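Local coordinates for protein salmonella typhimurium DB7155 bacteriophage DET7 tailspike (Bacteriophage, PDB 2V5I) that serves as the receptor-binding tailspike of the phage, probably binding and hydrolysing the O-antigen on the Salmonella surface, at residues L502-N505 with T511-I514; S469-S474 with T496-S501; E524-L527 with M532-Y535; A543-P548 with T553-S558; I397-I402 with L410-P415. One frame throughout, in Å; residues are numbered along the deposited sequence.

Interaction 1: residues L502-N505 with T511-I514; sequences LKVN and TTEI
K503 and E513 form an antiparallel hydrogen-bonded pair: K503 N donates to E513 O over 3.0 Å, and E513 N answers to K503 O over 2.8 Å. Toward the turn of this beta hairpin, N505 N reaches T511 O at 3.0 Å in an almost straight bond (179° at the hydrogen). On the K503/E513 face a water accepts from K503 NZ at 2.9 Å and donates to E513 OE1 at 2.7 Å, spanning charged atoms that are themselves not in contact. The lysine chain folds back at its last torsion (chi4 63°), and its CD lies 3.8 Å from E513 OE2. Both charges have direct partners beyond: D528 of the second subunit for K503, R506 for E513. On the V504/T512 face, L502 CD2 meets T512 CG2 at 4.1 Å. Strand 501-504 is bonded on its far edge to strand 485-493, through L489 and T487, while E513 and I514 pair with a strand of the second subunit, which carries the sheet across the interface.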
loop_
_atom_site.group_PDB
_atom_site.type_symbol
_atom_site.label_atom_id
_atom_site.label_comp_id
_atom_site.label_asym_id
_atom_site.label_seq_id
_atom_site.Cartn_x
_atom_site.Cartn_y
_atom_site.Cartn_z
ATOM N N LEU A 502 33.423 22.401 -21.980
ATOM C CA LEU A 502 33.126 23.840 -22.083
ATOM C C LEU A 502 32.700 24.365 -20.707
ATOM O O LEU A 502 31.886 23.733 -20.039
ATOM C CB LEU A 502 32.000 24.035 -23.071
ATOM C CG LEU A 502 31.741 25.518 -23.311
ATOM C CD1 LEU A 502 31.387 25.774 -24.699
ATOM C CD2 LEU A 502 30.701 26.012 -22.346
ATOM N N LYS A 503 33.381 25.414 -20.221
ATOM C CA LYS A 503 33.240 25.867 -18.818
ATOM C C LYS A 503 32.879 27.338 -18.727
ATOM O O LYS A 503 33.488 28.173 -19.397
ATOM C CB LYS A 503 34.597 25.691 -18.069
ATOM C CG LYS A 503 35.325 24.336 -18.333
ATOM C CD LYS A 503 36.700 24.196 -17.635
ATOM C CE LYS A 503 37.502 22.948 -18.123
ATOM N NZ LYS A 503 37.855 22.993 -19.603
ATOM N N VAL A 504 31.930 27.646 -17.866
ATOM C CA VAL A 504 31.448 28.999 -17.635
ATOM C C VAL A 504 31.715 29.376 -16.149
ATOM O O VAL A 504 31.247 28.717 -15.233
ATOM C CB VAL A 504 29.923 29.080 -17.930
ATOM C CG1 VAL A 504 29.380 30.450 -17.607
ATOM C CG2 VAL A 504 29.617 28.730 -19.414
ATOM N N ASN A 505 32.471 30.472 -15.973
ATOM C CA ASN A 505 32.780 31.121 -14.681
ATOM C C ASN A 505 33.803 30.360 -13.795
ATOM O O ASN A 505 33.859 30.589 -12.605
ATOM C CB ASN A 505 31.532 31.442 -13.856
ATOM C CG ASN A 505 31.811 32.505 -12.814
ATOM O OD1 ASN A 505 32.498 33.500 -13.133
ATOM N ND2 ASN A 505 31.251 32.347 -11.594
ATOM N N THR A 511 34.146 34.279 -17.496
ATOM C CA THR A 511 34.416 33.964 -18.892
ATOM C C THR A 511 34.015 32.507 -19.254
ATOM O O THR A 511 33.608 31.712 -18.419
ATOM C CB THR A 511 35.877 34.336 -19.280
ATOM O OG1 THR A 511 35.981 34.415 -20.721
ATOM C CG2 THR A 511 36.886 33.358 -18.735
ATOM N N THR A 512 34.182 32.167 -20.522
ATOM C CA THR A 512 33.843 30.874 -21.072
ATOM C C THR A 512 35.133 30.279 -21.599
ATOM O O THR A 512 35.852 30.957 -22.338
ATOM C CB THR A 512 32.901 31.043 -22.244
ATOM O OG1 THR A 512 31.795 31.906 -21.861
ATOM C CG2 THR A 512 32.368 29.700 -22.654
ATOM N N GLU A 513 35.456 29.061 -21.145
ATOM C CA GLU A 513 36.567 28.338 -21.689
ATOM C C GLU A 513 36.018 27.359 -22.711
ATOM O O GLU A 513 35.229 26.480 -22.370
ATOM C CB GLU A 513 37.311 27.590 -20.579
ATOM C CG GLU A 513 38.105 28.473 -19.674
ATOM C CD GLU A 513 38.475 27.772 -18.391
ATOM O OE1 GLU A 513 39.514 27.114 -18.399
ATOM O OE2 GLU A 513 37.676 27.816 -17.406
ATOM N N ILE A 514 36.475 27.535 -23.950
ATOM C CA ILE A 514 35.883 26.881 -25.135
ATOM C C ILE A 514 36.891 25.875 -25.721
ATOM O O ILE A 514 37.987 26.281 -26.027
ATOM C CB ILE A 514 35.600 27.945 -26.211
ATOM C CG1 ILE A 514 34.539 28.917 -25.680
ATOM C CG2 ILE A 514 35.115 27.286 -27.462
ATOM C CD1 ILE A 514 34.381 30.213 -26.512
HETATM O O HOH W 1 40.008 24.932 -19.908
#

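Interaction 2: residues S469-S474 with T496-S501; sequences SGALRS and TPNAVS
R473, on strand 470-476 of an antiparallel sheet, faces N498, the third residue of a type II beta turn running from T496 to A499. N498 adopts the left-handed backbone conformation usual at this turn position, one that asparagine tolerates well. From CB, which points toward the turn, the arginine chain sets CG beside its backbone N and brings CD to 3.9 Å from N498 OD1. It then bends at chi3 (72°), and NE forms a salt bridge with E455 on strand 453-460. At the tip, NH1 comes to 3.7 Å from N498 ND2. Both are N-H donors, so this is a van der Waals contact; the guanidinium and amide planes are nearly parallel, 13° apart, but the amide nitrogen approaches obliquely. The oxygen branch of the same amide is hydrogen-bonded to T490 OG1 of strand 485-493, which favours this turn of the amide. N498 lies in the connection from strand 485-493 to strand 501-504, and its side chain reaches past T490 to A471 and R473 of the adjacent strand 470-476. Two residues before the arginine, the methyl carbon A471 CB lies 3.8 Å from N498 OD1.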
loop_
_atom_site.group_PDB
_atom_site.type_symbol
_atom_site.label_atom_id
_atom_site.label_comp_id
_atom_site.label_asym_id
_atom_site.label_seq_id
_atom_site.Cartn_x
_atom_site.Cartn_y
_atom_site.Cartn_z
ATOM N N SER A 469 28.498 9.316 -21.029
ATOM C CA SER A 469 28.840 9.897 -22.306
ATOM C C SER A 469 29.063 11.409 -22.253
ATOM O O SER A 469 29.679 11.995 -23.143
ATOM C CB SER A 469 27.760 9.529 -23.313
ATOM O OG SER A 469 26.447 9.914 -22.882
ATOM N N GLY A 470 28.486 12.034 -21.239
ATOM C CA GLY A 470 28.661 13.462 -21.072
ATOM C C GLY A 470 27.927 13.884 -19.809
ATOM O O GLY A 470 27.373 13.073 -19.095
ATOM N N ALA A 471 28.030 15.173 -19.501
ATOM C CA ALA A 471 27.406 15.721 -18.286
ATOM C C ALA A 471 27.209 17.227 -18.337
ATOM O O ALA A 471 27.893 17.956 -19.073
ATOM C CB ALA A 471 28.251 15.373 -17.033
ATOM N N LEU A 472 26.236 17.665 -17.528
ATOM C CA LEU A 472 26.074 19.046 -17.114
ATOM C C LEU A 472 26.462 19.035 -15.633
ATOM O O LEU A 472 25.867 18.291 -14.858
ATOM C CB LEU A 472 24.604 19.437 -17.250
ATOM C CG LEU A 472 24.178 20.723 -16.559
ATOM C CD1 LEU A 472 24.812 21.852 -17.257
ATOM C CD2 LEU A 472 22.599 20.848 -16.534
ATOM N N ARG A 473 27.502 19.792 -15.261
ATOM C CA ARG A 473 28.034 19.730 -13.904
ATOM C C ARG A 473 28.270 21.137 -13.380
ATOM O O ARG A 473 28.658 22.044 -14.123
ATOM C CB ARG A 473 29.381 18.983 -13.937
ATOM C CG ARG A 473 29.437 17.679 -14.681
ATOM C CD ARG A 473 30.758 16.890 -14.359
ATOM N NE ARG A 473 30.696 16.351 -12.989
ATOM C CZ ARG A 473 31.740 15.929 -12.271
ATOM N NH1 ARG A 473 32.979 15.970 -12.753
ATOM N NH2 ARG A 473 31.543 15.470 -11.034
ATOM N N SER A 474 27.968 21.338 -12.102
ATOM C CA SER A 474 28.286 22.574 -11.382
ATOM C C SER A 474 29.352 22.256 -10.303
ATOM O O SER A 474 29.287 21.224 -9.639
ATOM C CB SER A 474 27.011 23.096 -10.726
ATOM O OG SER A 474 27.284 24.290 -10.028
ATOM N N THR A 496 37.442 8.268 -21.691
ATOM C CA THR A 496 37.672 9.037 -20.472
ATOM C C THR A 496 36.494 9.996 -20.215
ATOM O O THR A 496 36.271 10.938 -20.998
ATOM C CB THR A 496 38.958 9.799 -20.599
ATOM O OG1 THR A 496 40.046 8.880 -20.836
ATOM C CG2 THR A 496 39.261 10.592 -19.348
ATOM N N PRO A 497 35.710 9.753 -19.157
ATOM C CA PRO A 497 34.585 10.643 -18.901
ATOM C C PRO A 497 35.030 12.112 -18.681
ATOM O O PRO A 497 36.075 12.379 -18.120
ATOM C CB PRO A 497 33.971 10.067 -17.620
ATOM C CG PRO A 497 34.343 8.620 -17.625
ATOM C CD PRO A 497 35.751 8.624 -18.208
ATOM N N ASN A 498 34.206 13.037 -19.165
ATOM C CA ASN A 498 34.407 14.472 -19.046
ATOM C C ASN A 498 35.686 14.945 -19.734
ATOM O O ASN A 498 36.268 15.943 -19.342
ATOM C CB ASN A 498 34.359 14.939 -17.578
ATOM C CG ASN A 498 33.144 14.464 -16.850
ATOM O OD1 ASN A 498 31.992 14.665 -17.275
ATOM N ND2 ASN A 498 33.396 13.760 -15.719
ATOM N N ALA A 499 36.119 14.234 -20.775
ATOM C CA ALA A 499 37.390 14.554 -21.439
ATOM C C ALA A 499 37.428 15.935 -22.135
ATOM O O ALA A 499 38.462 16.617 -22.125
ATOM C CB ALA A 499 37.737 13.476 -22.420
ATOM N N VAL A 500 36.315 16.341 -22.726
ATOM C CA VAL A 500 36.222 17.571 -23.522
ATOM C C VAL A 500 35.164 18.409 -22.813
ATOM O O VAL A 500 34.056 17.909 -22.595
ATOM C CB VAL A 500 35.792 17.306 -24.973
ATOM C CG1 VAL A 500 35.775 18.618 -25.775
ATOM C CG2 VAL A 500 36.725 16.300 -25.627
ATOM N N SER A 501 35.517 19.641 -22.408
ATOM C CA SER A 501 34.702 20.383 -21.451
ATOM C C SER A 501 34.630 21.883 -21.778
ATOM O O SER A 501 35.688 22.547 -21.807
ATOM C CB SER A 501 35.393 20.189 -20.077
ATOM O OG SER A 501 34.887 21.073 -19.101
#

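Interaction 3: residues E524-L527 with M532-Y535; sequences EGVL and MSLY
A single side-chain-to-backbone hydrogen bond, between S533 on strand 531-537 and G525 at the end of a short 3-10 segment, ties the loop before this strand to the strand itself in the C-terminal part of the tailspike. S533 OG donates to G525 O over 2.9 Å. The oxygen is met at a C=O...OG angle of 142°, with the hydroxyl tilted 29° out of the carbonyl plane, so the approach is neither end-on nor flat. The serine reaches it because OG lies beside its own backbone N, opposite the carbonyl carbon (chi1 -62°), on a CB that already points at the loop. The next loop residue lies alongside the hydroxyl: V526 CB is 4.0 Å and V526 CG2 4.1 Å from S533 OG. One residue earlier on the strand, M532 N lies 4.4 Å from V526 CG2, at the limit of contact. Since both sides are buried, the bond gives a partner to a loop carbonyl and a hydroxyl together. Beyond this pair, V526 also packs on L544 of strand 540-546, to which S533 is joined by a backbone hydrogen bond. Along the other edge of strand 531-537, M532 and S533 pair antiparallel with a strand of the third subunit.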
loop_
_atom_site.group_PDB
_atom_site.type_symbol
_atom_site.label_atom_id
_atom_site.label_comp_id
_atom_site.label_asym_id
_atom_site.label_seq_id
_atom_site.Cartn_x
_atom_site.Cartn_y
_atom_site.Cartn_z
ATOM N N GLU A 524 34.622 18.388 -42.672
ATOM C CA GLU A 524 33.567 17.698 -41.914
ATOM C C GLU A 524 33.502 18.191 -40.446
ATOM O O GLU A 524 32.567 17.848 -39.726
ATOM C CB GLU A 524 33.811 16.170 -41.808
ATOM C CG GLU A 524 34.087 15.382 -43.024
ATOM C CD GLU A 524 35.589 15.344 -43.348
ATOM O OE1 GLU A 524 36.010 16.350 -43.881
ATOM O OE2 GLU A 524 36.326 14.341 -43.089
ATOM N N GLY A 525 34.520 18.912 -39.968
ATOM C CA GLY A 525 34.471 19.515 -38.655
ATOM C C GLY A 525 33.437 20.586 -38.386
ATOM O O GLY A 525 33.335 21.054 -37.254
ATOM N N VAL A 526 32.699 21.017 -39.410
ATOM C CA VAL A 526 31.535 21.841 -39.195
ATOM C C VAL A 526 30.338 21.255 -39.977
ATOM O O VAL A 526 30.490 20.841 -41.116
ATOM C CB VAL A 526 31.808 23.341 -39.584
ATOM C CG1 VAL A 526 31.947 23.550 -41.066
ATOM C CG2 VAL A 526 30.819 24.199 -39.002
ATOM N N LEU A 527 29.186 21.221 -39.338
ATOM C CA LEU A 527 27.985 20.558 -39.888
ATOM C C LEU A 527 26.903 21.531 -40.384
ATOM O O LEU A 527 26.585 21.532 -41.551
ATOM C CB LEU A 527 27.412 19.589 -38.866
ATOM C CG LEU A 527 26.161 18.824 -39.295
ATOM C CD1 LEU A 527 26.512 17.874 -40.450
ATOM C CD2 LEU A 527 25.625 18.046 -38.098
ATOM N N MET A 532 30.242 27.789 -36.539
ATOM C CA MET A 532 31.710 28.007 -36.575
ATOM C C MET A 532 32.408 27.058 -35.623
ATOM O O MET A 532 31.969 26.902 -34.506
ATOM C CB MET A 532 31.984 29.444 -36.087
ATOM C CG MET A 532 33.403 29.760 -35.935
ATOM S SD MET A 532 33.609 31.381 -35.161
ATOM C CE MET A 532 33.486 30.919 -33.422
ATOM N N SER A 533 33.485 26.419 -36.080
ATOM C CA SER A 533 34.371 25.621 -35.211
ATOM C C SER A 533 35.771 26.223 -35.230
ATOM O O SER A 533 36.268 26.659 -36.291
ATOM C CB SER A 533 34.508 24.227 -35.782
ATOM O OG SER A 533 33.251 23.606 -35.816
ATOM N N LEU A 534 36.442 26.217 -34.101
ATOM C CA LEU A 534 37.750 26.834 -33.981
ATOM C C LEU A 534 38.870 25.809 -33.921
ATOM O O LEU A 534 38.710 24.673 -33.421
ATOM C CB LEU A 534 37.804 27.684 -32.680
ATOM C CG LEU A 534 36.895 28.916 -32.691
ATOM C CD1 LEU A 534 36.771 29.486 -31.283
ATOM C CD2 LEU A 534 37.315 30.005 -33.627
ATOM N N TYR A 535 40.011 26.189 -34.464
ATOM C CA TYR A 535 41.170 25.306 -34.491
ATOM C C TYR A 535 42.466 26.122 -34.607
ATOM O O TYR A 535 42.487 27.293 -35.008
ATOM C CB TYR A 535 41.071 24.291 -35.648
ATOM C CG TYR A 535 41.136 24.864 -37.056
ATOM C CD1 TYR A 535 40.006 25.315 -37.698
ATOM C CD2 TYR A 535 42.333 24.885 -37.752
ATOM C CE1 TYR A 535 40.081 25.838 -38.983
ATOM C CE2 TYR A 535 42.427 25.371 -39.058
ATOM C CZ TYR A 535 41.291 25.812 -39.697
ATOM O OH TYR A 535 41.439 26.313 -40.998
#

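Interaction 4: residues A543-P548 with T553-S558; sequences ALIRLP and TRMKLS
A543 and M555 open the ladder of this beta hairpin as a hydrogen-bonded antiparallel pair, with A543 N to M555 O at 2.8 Å and M555 N to A543 O at 2.9 Å. The A543 methyl also reaches L557 beyond the end of the partner strand, CB to CD1 at 4.2 Å. L544, in the non-hydrogen-bonded pair with R554, points to the other face. Its side chain runs beside that of the arginine and in the same direction, placing CD1 over the centre of one guanidinium face, 4.1 Å above the plane. Beyond the leucine, R554 NH2 is gripped by D523 and by the carbonyl of L521, and NH1 by the hydroxyl of Y535. I545 restores the hydrogen-bonded pattern with T553: I545 N to T553 O and T553 N to I545 O both measure 2.9 Å. Its side chain crosses that of M555 at about a right angle, CD1 lying 3.8 Å from M555 CE. Past the strand, L547 CD1 rests 3.8 Å from T553 CG2, a methyl held between the threonine's backbone N and carbonyl carbon (OG1 at chi1 -164°). The N-to-C directions of segments 543-546 and 553-556 make 144°, well short of antiparallel, which shows a marked twist. Strand 540-546 is the middle of three, with strand 531-537 on its other side, and beyond strand 552-556 the L557 carbonyl oxygens of all three subunits bind a sodium ion.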
loop_
_atom_site.group_PDB
_atom_site.type_symbol
_atom_site.label_atom_id
_atom_site.label_comp_id
_atom_site.label_asym_id
_atom_site.label_seq_id
_atom_site.Cartn_x
_atom_site.Cartn_y
_atom_site.Cartn_z
ATOM N N ALA A 543 39.011 29.910 -37.807
ATOM C CA ALA A 543 37.615 29.484 -37.766
ATOM C C ALA A 543 37.290 28.724 -39.051
ATOM O O ALA A 543 37.588 29.197 -40.161
ATOM C CB ALA A 543 36.647 30.677 -37.647
ATOM N N LEU A 544 36.639 27.589 -38.895
ATOM C CA LEU A 544 35.983 26.851 -39.963
ATOM C C LEU A 544 34.485 27.124 -39.874
ATOM O O LEU A 544 33.864 26.859 -38.859
ATOM C CB LEU A 544 36.254 25.350 -39.805
ATOM C CG LEU A 544 35.526 24.416 -40.800
ATOM C CD1 LEU A 544 35.907 24.715 -42.234
ATOM C CD2 LEU A 544 35.866 22.968 -40.428
ATOM N N ILE A 545 33.928 27.745 -40.929
ATOM C CA ILE A 545 32.582 28.273 -40.888
ATOM C C ILE A 545 31.781 27.699 -42.067
ATOM O O ILE A 545 32.268 27.701 -43.192
ATOM C CB ILE A 545 32.590 29.802 -40.996
ATOM C CG1 ILE A 545 33.199 30.373 -39.718
ATOM C CG2 ILE A 545 31.175 30.357 -41.223
ATOM C CD1 ILE A 545 33.507 31.802 -39.726
ATOM N N ARG A 546 30.564 27.252 -41.796
ATOM C CA ARG A 546 29.641 26.924 -42.854
ATOM C C ARG A 546 28.742 28.139 -43.084
ATOM O O ARG A 546 28.048 28.558 -42.170
ATOM C CB ARG A 546 28.855 25.700 -42.559
ATOM C CG ARG A 546 28.081 25.210 -43.809
ATOM C CD ARG A 546 27.355 23.905 -43.629
ATOM N NE ARG A 546 26.691 23.533 -44.901
ATOM C CZ ARG A 546 25.600 22.782 -45.002
ATOM N NH1 ARG A 546 25.045 22.214 -43.941
ATOM N NH2 ARG A 546 25.080 22.553 -46.211
ATOM N N LEU A 547 28.828 28.716 -44.265
ATOM C CA LEU A 547 28.150 29.972 -44.647
ATOM C C LEU A 547 26.693 29.771 -44.993
ATOM O O LEU A 547 26.254 28.652 -45.234
ATOM C CB LEU A 547 28.857 30.540 -45.876
ATOM C CG LEU A 547 30.316 30.967 -45.664
ATOM C CD1 LEU A 547 31.066 31.208 -46.993
ATOM C CD2 LEU A 547 30.455 32.135 -44.771
ATOM N N PRO A 548 25.931 30.887 -45.092
ATOM C CA PRO A 548 24.530 30.798 -45.457
ATOM C C PRO A 548 24.224 30.049 -46.757
ATOM O O PRO A 548 23.184 29.382 -46.834
ATOM C CB PRO A 548 24.121 32.270 -45.574
ATOM C CG PRO A 548 24.957 32.948 -44.584
ATOM C CD PRO A 548 26.312 32.244 -44.708
ATOM N N THR A 553 34.158 27.757 -45.422
ATOM C CA THR A 553 35.278 28.605 -45.569
ATOM C C THR A 553 36.113 28.620 -44.291
ATOM O O THR A 553 35.599 28.261 -43.215
ATOM C CB THR A 553 34.819 30.027 -46.000
ATOM O OG1 THR A 553 35.925 30.770 -46.496
ATOM C CG2 THR A 553 34.194 30.812 -44.841
ATOM N N ARG A 554 37.373 29.043 -44.406
ATOM C CA ARG A 554 38.310 29.134 -43.314
ATOM C C ARG A 554 38.802 30.573 -43.195
ATOM O O ARG A 554 39.234 31.190 -44.191
ATOM C CB ARG A 554 39.523 28.216 -43.556
ATOM C CG ARG A 554 39.156 26.746 -43.586
ATOM C CD ARG A 554 40.251 25.849 -44.187
ATOM N NE ARG A 554 39.746 24.483 -44.324
ATOM C CZ ARG A 554 39.712 23.577 -43.348
ATOM N NH1 ARG A 554 40.199 23.847 -42.133
ATOM N NH2 ARG A 554 39.194 22.371 -43.605
ATOM N N MET A 555 38.706 31.104 -41.990
ATOM C CA MET A 555 39.092 32.470 -41.668
ATOM C C MET A 555 40.105 32.523 -40.537
ATOM O O MET A 555 39.882 31.967 -39.446
ATOM C CB MET A 555 37.857 33.265 -41.201
ATOM C CG MET A 555 36.731 33.284 -42.197
ATOM S SD MET A 555 35.451 34.486 -41.802
ATOM C CE MET A 555 34.108 33.946 -42.857
ATOM N N LYS A 556 41.211 33.216 -40.778
ATOM C CA LYS A 556 42.218 33.438 -39.760
ATOM C C LYS A 556 41.830 34.569 -38.845
ATOM O O LYS A 556 41.547 35.667 -39.312
ATOM C CB LYS A 556 43.544 33.734 -40.394
ATOM C CG LYS A 556 44.677 33.743 -39.460
ATOM C CD LYS A 556 45.949 34.012 -40.207
ATOM C CE LYS A 556 47.128 34.049 -39.318
ATOM N NZ LYS A 556 48.286 34.575 -40.104
ATOM N N LEU A 557 41.828 34.293 -37.542
ATOM C CA LEU A 557 41.328 35.257 -36.519
ATOM C C LEU A 557 42.431 35.969 -35.759
ATOM O O LEU A 557 42.223 37.060 -35.251
ATOM C CB LEU A 557 40.407 34.575 -35.523
ATOM C CG LEU A 557 39.178 33.806 -36.057
ATOM C CD1 LEU A 557 38.179 33.507 -34.928
ATOM C CD2 LEU A 557 38.499 34.590 -37.153
ATOM N N SER A 558 43.580 35.304 -35.613
ATOM C CA SER A 558 44.717 35.959 -34.950
ATOM C C SER A 558 45.615 36.613 -35.965
ATOM O O SER A 558 45.431 36.449 -37.165
ATOM C CB SER A 558 45.434 34.958 -34.085
ATOM O OG SER A 558 45.914 33.872 -34.834
#

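Interaction 5: residues I397-I402 with L410-P415; sequences IRAAGI and LVISAP
A399 and V411 touch through apolar carbon, CB to CG1 at 4.0 Å. The same methyl of A399 also looks toward I412, whose CD1 is 4.5 Å away, a looser contact. One branch of the valine does double duty: CG1, set opposite the backbone N (chi1 174°), also lies against the backbone, 3.5 Å from A399 O. The alpha carbons of A399 and V411 stay 7.3 Å apart, and the meeting depends on side chains and one carbonyl. In the right-handed parallel beta-helix of the P22 tailspike family, this is where strand 393-398 on one face gives way, through an intervening loop, to strand 412-414 on another. I386 of strand 386-388, next to strand 412-414, and L422 of strand 417-423, next to strand 393-398, each touch both A399 and I412. Among polar contacts, A399 has a backbone hydrogen bond with V423.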
loop_
_atom_site.group_PDB
_atom_site.type_symbol
_atom_site.label_atom_id
_atom_site.label_comp_id
_atom_site.label_asym_id
_atom_site.label_seq_id
_atom_site.Cartn_x
_atom_site.Cartn_y
_atom_site.Cartn_z
ATOM N N ILE A 397 9.205 1.662 -9.561
ATOM C CA ILE A 397 9.894 0.472 -9.066
ATOM C C ILE A 397 11.137 0.886 -8.286
ATOM O O ILE A 397 12.000 1.582 -8.785
ATOM C CB ILE A 397 10.202 -0.557 -10.196
ATOM C CG1 ILE A 397 10.989 -1.752 -9.629
ATOM C CG2 ILE A 397 10.913 0.093 -11.414
ATOM C CD1 ILE A 397 10.999 -2.968 -10.526
ATOM N N ARG A 398 11.215 0.371 -7.058
ATOM C CA ARG A 398 12.375 0.552 -6.198
ATOM C C ARG A 398 13.160 -0.725 -6.290
ATOM O O ARG A 398 12.607 -1.793 -6.058
ATOM C CB ARG A 398 11.901 0.809 -4.767
ATOM C CG ARG A 398 11.190 2.156 -4.684
ATOM C CD ARG A 398 10.213 2.263 -3.632
ATOM N NE ARG A 398 9.052 1.402 -3.814
ATOM C CZ ARG A 398 7.884 1.770 -4.288
ATOM N NH1 ARG A 398 7.694 3.006 -4.726
ATOM N NH2 ARG A 398 6.898 0.867 -4.326
ATOM N N ALA A 399 14.421 -0.620 -6.732
ATOM C CA ALA A 399 15.218 -1.788 -7.096
ATOM C C ALA A 399 16.604 -1.847 -6.434
ATOM O O ALA A 399 17.470 -2.558 -6.942
ATOM C CB ALA A 399 15.387 -1.869 -8.592
ATOM N N ALA A 400 16.852 -1.113 -5.361
ATOM C CA ALA A 400 18.130 -1.236 -4.629
ATOM C C ALA A 400 17.904 -1.104 -3.126
ATOM O O ALA A 400 17.238 -0.183 -2.681
ATOM C CB ALA A 400 19.119 -0.161 -5.059
ATOM N N GLY A 401 18.515 -2.021 -2.371
ATOM C CA GLY A 401 18.483 -2.028 -0.936
ATOM C C GLY A 401 19.834 -1.644 -0.366
ATOM O O GLY A 401 20.585 -0.885 -1.009
ATOM N N ILE A 402 20.184 -2.244 0.764
ATOM C CA ILE A 402 21.400 -1.867 1.520
ATOM C C ILE A 402 22.553 -2.871 1.394
ATOM O O ILE A 402 23.681 -2.537 1.766
ATOM C CB ILE A 402 21.035 -1.653 3.015
ATOM C CG1 ILE A 402 22.000 -0.674 3.716
ATOM C CG2 ILE A 402 20.780 -2.979 3.750
ATOM C CD1 ILE A 402 21.369 -0.065 4.973
ATOM N N LEU A 410 22.196 -9.330 -13.576
ATOM C CA LEU A 410 21.725 -7.963 -13.657
ATOM C C LEU A 410 20.756 -7.655 -12.499
ATOM O O LEU A 410 20.150 -8.559 -11.927
ATOM C CB LEU A 410 20.978 -7.731 -14.965
ATOM C CG LEU A 410 21.779 -7.990 -16.252
ATOM C CD1 LEU A 410 20.873 -8.056 -17.470
ATOM C CD2 LEU A 410 22.759 -6.861 -16.371
ATOM N N VAL A 411 20.519 -6.388 -12.267
ATOM C CA VAL A 411 19.460 -5.991 -11.342
ATOM C C VAL A 411 18.126 -6.173 -12.074
ATOM O O VAL A 411 17.211 -6.785 -11.537
ATOM C CB VAL A 411 19.633 -4.571 -10.844
ATOM C CG1 VAL A 411 18.434 -4.119 -9.980
ATOM C CG2 VAL A 411 20.891 -4.459 -10.048
ATOM N N ILE A 412 18.014 -5.596 -13.285
ATOM C CA ILE A 412 16.819 -5.702 -14.098
ATOM C C ILE A 412 17.172 -6.258 -15.473
ATOM O O ILE A 412 18.072 -5.747 -16.122
ATOM C CB ILE A 412 16.165 -4.309 -14.334
ATOM C CG1 ILE A 412 15.612 -3.792 -13.021
ATOM C CG2 ILE A 412 15.004 -4.400 -15.381
ATOM C CD1 ILE A 412 15.252 -2.313 -13.035
ATOM N N SER A 413 16.413 -7.264 -15.896
ATOM C CA SER A 413 16.439 -7.782 -17.263
ATOM C C SER A 413 15.005 -7.834 -17.781
ATOM O O SER A 413 14.221 -8.762 -17.494
ATOM C CB SER A 413 17.046 -9.167 -17.234
ATOM O OG SER A 413 16.989 -9.796 -18.512
ATOM N N ALA A 414 14.664 -6.789 -18.531
ATOM C CA ALA A 414 13.328 -6.583 -19.086
ATOM C C ALA A 414 13.429 -5.998 -20.482
ATOM O O ALA A 414 12.992 -4.888 -20.764
ATOM C CB ALA A 414 12.501 -5.679 -18.163
ATOM N N PRO A 415 14.043 -6.770 -21.387
ATOM C CA PRO A 415 14.433 -6.240 -22.688
ATOM C C PRO A 415 13.326 -5.811 -23.626
ATOM O O PRO A 415 13.608 -5.068 -24.577
ATOM C CB PRO A 415 15.246 -7.386 -23.292
ATOM C CG PRO A 415 14.857 -8.617 -22.557
ATOM C CD PRO A 415 14.395 -8.195 -21.199
#

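Overall arrangement
Interaction 5 belongs to the parallel beta-helix; the other four follow it in the chain and lie toward the C-terminal end, interaction 4 being farthest from it, their centres about 50 Å apart. Interactions 1 and 2 reach the same antiparallel sheet, centres about 13 Å apart, and their segments adjoin at S501 and L502. Interactions 3 and 4 touch directly, with a probable hydrogen bond from R546 NH1 to L527 O (2.9 Å) and M532 CG packed on A543 CB (3.8 Å). Interactions 1 and 3 do not touch within a chain, their nearest atoms about 5 Å apart, but meet between subunits, where E513 accepts from L527 N of the second subunit. The sodium ion lies about 5 Å from the L557 side chain and about 11 Å from that of M532.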